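Putative TetR-family transcriptional regulator (Bordetella parapertussis 12822, PDB 3CCY) probably binds DNA at cis-regulatory sites as a transcriptional regulator, most likely a repressor, of the TetR family. Local coordinates at residues R16-F27 against Y54-M65. Residues are numbered along the deposited sequence; the frame is centred on the assembly and turned at random.
Sequences RDTIIERAAAMF and YFDSKEAVLRDM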
loop_
_atom_site.group_PDB
_atom_site.type_symbol
_atom_site.label_atom_id
_atom_site.label_comp_id
_atom_site.label_asym_id
_atom_site.label_seq_id
_atom_site.Cartn_x
_atom_site.Cartn_y
_atom_site.Cartn_z
ATOM N N ARG A 16 14.841 -26.949 -1.678
ATOM C CA ARG A 16 13.606 -26.388 -1.117
ATOM C C ARG A 16 13.557 -24.866 -1.216
ATOM O O ARG A 16 12.623 -24.305 -1.790
ATOM C CB ARG A 16 13.466 -26.786 0.358
ATOM C CG ARG A 16 12.445 -27.869 0.666
ATOM C CD ARG A 16 11.025 -27.341 0.521
ATOM N NE ARG A 16 10.178 -27.684 1.661
ATOM C CZ ARG A 16 9.711 -26.797 2.537
ATOM N NH1 ARG A 16 9.993 -25.507 2.408
ATOM N NH2 ARG A 16 8.949 -27.198 3.545
ATOM N N ASP A 17 14.584 -24.218 -0.667
ATOM C CA ASP A 17 14.633 -22.763 -0.546
ATOM C C ASP A 17 14.900 -22.061 -1.870
ATOM O O ASP A 17 14.595 -20.881 -2.007
ATOM C CB ASP A 17 15.690 -22.333 0.478
ATOM C CG ASP A 17 16.015 -23.426 1.482
ATOM O OD1 ASP A 17 15.079 -23.961 2.134
ATOM O OD2 ASP A 17 17.220 -23.754 1.607
ATOM N N THR A 18 15.479 -22.772 -2.832
ATOM C CA THR A 18 15.675 -22.217 -4.170
ATOM C C THR A 18 14.317 -22.023 -4.845
ATOM O O THR A 18 14.058 -20.976 -5.437
ATOM C CB THR A 18 16.582 -23.111 -5.041
ATOM O OG1 THR A 18 17.702 -23.553 -4.264
ATOM C CG2 THR A 18 17.080 -22.350 -6.271
ATOM N N ILE A 19 13.458 -23.038 -4.741
ATOM C CA ILE A 19 12.084 -22.967 -5.239
ATOM C C ILE A 19 11.374 -21.776 -4.597
ATOM O O ILE A 19 10.868 -20.904 -5.298
ATOM C CB ILE A 19 11.305 -24.287 -4.968
ATOM C CG1 ILE A 19 12.023 -25.473 -5.623
ATOM C CG2 ILE A 19 9.864 -24.184 -5.473
ATOM C CD1 ILE A 19 11.840 -26.774 -4.889
ATOM N N ILE A 20 11.380 -21.743 -3.266
ATOM C CA ILE A 20 10.803 -20.651 -2.489
ATOM C C ILE A 20 11.381 -19.295 -2.902
ATOM O O ILE A 20 10.630 -18.345 -3.121
ATOM C CB ILE A 20 10.990 -20.879 -0.955
ATOM C CG1 ILE A 20 10.163 -22.078 -0.475
ATOM C CG2 ILE A 20 10.618 -19.628 -0.159
ATOM C CD1 ILE A 20 8.663 -21.799 -0.377
ATOM N N GLU A 21 12.711 -19.228 -3.015
ATOM C CA GLU A 21 13.437 -18.011 -3.395
ATOM C C GLU A 21 13.028 -17.538 -4.789
ATOM O O GLU A 21 12.742 -16.354 -4.996
ATOM C CB GLU A 21 14.954 -18.273 -3.362
ATOM C CG GLU A 21 15.854 -17.017 -3.344
ATOM C CD GLU A 21 17.356 -17.348 -3.174
ATOM O OE1 GLU A 21 18.107 -16.457 -2.697
ATOM O OE2 GLU A 21 17.784 -18.485 -3.510
ATOM N N ARG A 22 12.989 -18.476 -5.734
ATOM C CA ARG A 22 12.718 -18.158 -7.133
ATOM C C ARG A 22 11.233 -17.825 -7.367
ATOM O O ARG A 22 10.912 -16.913 -8.138
ATOM C CB ARG A 22 13.218 -19.287 -8.053
ATOM C CG ARG A 22 14.103 -18.797 -9.194
ATOM C CD ARG A 22 15.596 -18.832 -8.845
ATOM N NE ARG A 22 16.276 -19.972 -9.475
ATOM C CZ ARG A 22 17.577 -20.253 -9.362
ATOM N NH1 ARG A 22 18.379 -19.482 -8.633
ATOM N NH2 ARG A 22 18.074 -21.315 -9.978
ATOM N N ALA A 23 10.344 -18.552 -6.681
ATOM C CA ALA A 23 8.901 -18.278 -6.692
ATOM C C ALA A 23 8.558 -16.909 -6.108
ATOM O O ALA A 23 7.739 -16.172 -6.672
ATOM C CB ALA A 23 8.157 -19.348 -5.925
ATOM N N ALA A 24 9.168 -16.591 -4.969
ATOM C CA ALA A 24 8.973 -15.287 -4.329
ATOM C C ALA A 24 9.269 -14.166 -5.318
ATOM O O ALA A 24 8.478 -13.236 -5.458
ATOM C CB ALA A 24 9.845 -15.167 -3.094
ATOM N N ALA A 25 10.388 -14.271 -6.030
ATOM C CA ALA A 25 10.742 -13.254 -7.021
ATOM C C ALA A 25 9.674 -13.084 -8.118
ATOM O O ALA A 25 9.297 -11.965 -8.458
ATOM C CB ALA A 25 12.115 -13.531 -7.619
HETATM N N MSE A 26 9.157 -14.186 -8.648
HETATM C CA MSE A 26 8.133 -14.088 -9.687
HETATM C C MSE A 26 6.778 -13.583 -9.193
HETATM O O MSE A 26 6.166 -12.725 -9.839
HETATM C CB MSE A 26 7.992 -15.406 -10.427
HETATM C CG MSE A 26 9.053 -15.562 -11.500
HETATM SE SE MSE A 26 8.935 -17.220 -12.466
HETATM C CE MSE A 26 9.611 -18.403 -11.068
ATOM N N PHE A 27 6.322 -14.099 -8.049
ATOM C CA PHE A 27 5.068 -13.652 -7.436
ATOM C C PHE A 27 5.079 -12.145 -7.163
ATOM O O PHE A 27 4.019 -11.501 -7.143
ATOM C CB PHE A 27 4.801 -14.380 -6.109
ATOM C CG PHE A 27 4.533 -15.869 -6.234
ATOM C CD1 PHE A 27 4.230 -16.461 -7.454
ATOM C CD2 PHE A 27 4.539 -16.663 -5.092
ATOM C CE1 PHE A 27 3.975 -17.829 -7.539
ATOM C CE2 PHE A 27 4.284 -18.026 -5.163
ATOM C CZ PHE A 27 4.000 -18.611 -6.395
ATOM N N TYR A 54 8.817 -31.574 -3.165
ATOM C CA TYR A 54 8.884 -30.687 -2.000
ATOM C C TYR A 54 7.561 -29.995 -1.691
ATOM O O TYR A 54 7.303 -29.647 -0.535
ATOM C CB TYR A 54 9.991 -29.643 -2.184
ATOM C CG TYR A 54 11.297 -30.226 -2.674
ATOM C CD1 TYR A 54 12.207 -30.806 -1.785
ATOM C CD2 TYR A 54 11.618 -30.210 -4.028
ATOM C CE1 TYR A 54 13.407 -31.350 -2.237
ATOM C CE2 TYR A 54 12.814 -30.754 -4.493
ATOM C CZ TYR A 54 13.701 -31.321 -3.594
ATOM O OH TYR A 54 14.883 -31.860 -4.061
ATOM N N PHE A 55 6.733 -29.794 -2.715
ATOM C CA PHE A 55 5.467 -29.062 -2.567
ATOM C C PHE A 55 4.302 -29.724 -3.295
ATOM O O PHE A 55 4.462 -30.226 -4.413
ATOM C CB PHE A 55 5.610 -27.626 -3.076
ATOM C CG PHE A 55 6.621 -26.806 -2.326
ATOM C CD1 PHE A 55 7.870 -26.547 -2.882
ATOM C CD2 PHE A 55 6.318 -26.275 -1.070
ATOM C CE1 PHE A 55 8.812 -25.779 -2.195
ATOM C CE2 PHE A 55 7.250 -25.514 -0.376
ATOM C CZ PHE A 55 8.498 -25.265 -0.940
ATOM N N ASP A 56 3.125 -29.692 -2.672
ATOM C CA ASP A 56 1.932 -30.339 -3.241
ATOM C C ASP A 56 1.178 -29.448 -4.228
ATOM O O ASP A 56 0.392 -29.931 -5.040
ATOM C CB ASP A 56 0.971 -30.785 -2.132
ATOM C CG ASP A 56 1.562 -31.857 -1.227
ATOM O OD1 ASP A 56 1.191 -31.865 -0.027
ATOM O OD2 ASP A 56 2.384 -32.683 -1.701
ATOM N N SER A 57 1.416 -28.148 -4.151
ATOM C CA SER A 57 0.661 -27.194 -4.942
ATOM C C SER A 57 1.422 -25.878 -5.065
ATOM O O SER A 57 2.392 -25.634 -4.346
ATOM C CB SER A 57 -0.719 -26.971 -4.298
ATOM O OG SER A 57 -1.422 -25.886 -4.893
ATOM N N LYS A 58 0.972 -25.050 -6.001
ATOM C CA LYS A 58 1.389 -23.669 -6.127
ATOM C C LYS A 58 1.009 -22.920 -4.839
ATOM O O LYS A 58 1.769 -22.075 -4.352
ATOM C CB LYS A 58 0.700 -23.070 -7.353
ATOM C CG LYS A 58 1.187 -21.717 -7.823
ATOM C CD LYS A 58 0.309 -21.251 -8.987
ATOM C CE LYS A 58 0.275 -19.731 -9.075
ATOM N NZ LYS A 58 -0.699 -19.186 -10.088
ATOM N N GLU A 59 -0.159 -23.256 -4.281
ATOM C CA GLU A 59 -0.632 -22.669 -3.016
ATOM C C GLU A 59 0.255 -23.055 -1.842
ATOM O O GLU A 59 0.452 -22.251 -0.932
ATOM C CB GLU A 59 -2.077 -23.081 -2.715
ATOM C CG GLU A 59 -3.085 -22.671 -3.776
ATOM C CD GLU A 59 -4.510 -23.069 -3.425
ATOM O OE1 GLU A 59 -4.771 -24.279 -3.212
ATOM O OE2 GLU A 59 -5.376 -22.165 -3.379
ATOM N N ALA A 60 0.781 -24.279 -1.871
ATOM C CA ALA A 60 1.697 -24.778 -0.845
ATOM C C ALA A 60 3.004 -23.978 -0.832
ATOM O O ALA A 60 3.513 -23.626 0.238
ATOM C CB ALA A 60 1.977 -26.270 -1.051
ATOM N N VAL A 61 3.537 -23.690 -2.022
ATOM C CA VAL A 61 4.708 -22.817 -2.163
ATOM C C VAL A 61 4.420 -21.451 -1.547
ATOM O O VAL A 61 5.203 -20.965 -0.749
ATOM C CB VAL A 61 5.153 -22.670 -3.640
ATOM C CG1 VAL A 61 6.373 -21.763 -3.750
ATOM C CG2 VAL A 61 5.459 -24.040 -4.244
ATOM N N LEU A 62 3.278 -20.862 -1.897
ATOM C CA LEU A 62 2.876 -19.579 -1.344
ATOM C C LEU A 62 2.644 -19.627 0.169
ATOM O O LEU A 62 3.127 -18.759 0.896
ATOM C CB LEU A 62 1.633 -19.014 -2.063
ATOM C CG LEU A 62 1.059 -17.669 -1.585
ATOM C CD1 LEU A 62 2.048 -16.516 -1.730
ATOM C CD2 LEU A 62 -0.225 -17.305 -2.284
ATOM N N ARG A 63 1.905 -20.628 0.635
ATOM C CA ARG A 63 1.547 -20.719 2.045
ATOM C C ARG A 63 2.810 -20.820 2.894
ATOM O O ARG A 63 2.936 -20.119 3.897
ATOM C CB ARG A 63 0.586 -21.892 2.307
ATOM C CG ARG A 63 0.138 -22.037 3.773
ATOM C CD ARG A 63 -0.667 -23.313 4.019
ATOM N NE ARG A 63 0.079 -24.540 3.718
ATOM C CZ ARG A 63 -0.234 -25.420 2.759
ATOM N NH1 ARG A 63 0.515 -26.502 2.587
ATOM N NH2 ARG A 63 -1.289 -25.234 1.969
ATOM N N ASP A 64 3.747 -21.661 2.461
ATOM C CA ASP A 64 5.025 -21.830 3.158
ATOM C C ASP A 64 5.864 -20.546 3.240
ATOM O O ASP A 64 6.299 -20.160 4.335
ATOM C CB ASP A 64 5.812 -23.004 2.550
ATOM C CG ASP A 64 7.166 -23.220 3.209
ATOM O OD1 ASP A 64 7.310 -24.219 3.943
ATOM O OD2 ASP A 64 8.093 -22.403 2.986
HETATM N N MSE A 65 6.068 -19.846 2.126
HETATM C CA MSE A 65 6.887 -18.617 2.189
HETATM C C MSE A 65 6.246 -17.499 3.013
HETATM O O MSE A 65 6.947 -16.685 3.619
HETATM C CB MSE A 65 7.251 -18.090 0.795
HETATM C CG MSE A 65 6.195 -17.221 0.174
HETATM SE SE MSE A 65 6.628 -16.509 -1.569
HETATM C CE MSE A 65 7.107 -18.113 -2.512
#
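In the core of the N-terminal helix-turn-helix domain, M65 enters helix 16-27 as a knob among I20, A23, A24 and F27, and F55 lies against I19 and I20. The axes of the helical segments 16-27 and 58-65 cross nearly at right angles (-92°), 10.1 Å apart at their closest. M65 is a selenomethionine whose CG stands between the backbone N and the carbonyl carbon (chi1 84°); a bend at chi3 then brings its methyl CE to 3.5 Å from A24 N. SE rests on A24 CB, while CE also approaches F27 CE2, and SE, 5.3 Å from the centroid of the F27 ring, makes an oblique Met-aromatic contact with it. V61 CG1 packs beside this knob, 3.7 Å from A23 CB.

F55 ends the predicted DNA-binding helix-turn-helix, and the following helix 58-81 leads from the DNA-binding domain of the TetR fold into its C-terminal domain. S57 is the N-cap of that helix, its OG accepting from E59 N. One face of the F55 ring takes V61 CG2 from its own segment; across the contact, I20 CD1 reaches F55 CZ at 3.5 Å, with I19 CG2 near CE1. The other branch of I19 ends in CD1, 3.5 Å from Y54 CD2, and I19 also touches I40 of helix 37-43.

R16, bent at chi2 and chi3, rests its aliphatic CD against both Y54 CB and F55 CZ and brings F55 CE2 over one face of its guanidinium. NH1 and NH2 both reach D64 OD1, at 3.3 Å for NH1, in a salt bridge with two weak, bent hydrogen bonds; guanidinium and carboxylate planes stand 82° apart. The other carboxylate oxygen, D64 OD2, lies 3.5 Å from the I20 CD1 methyl.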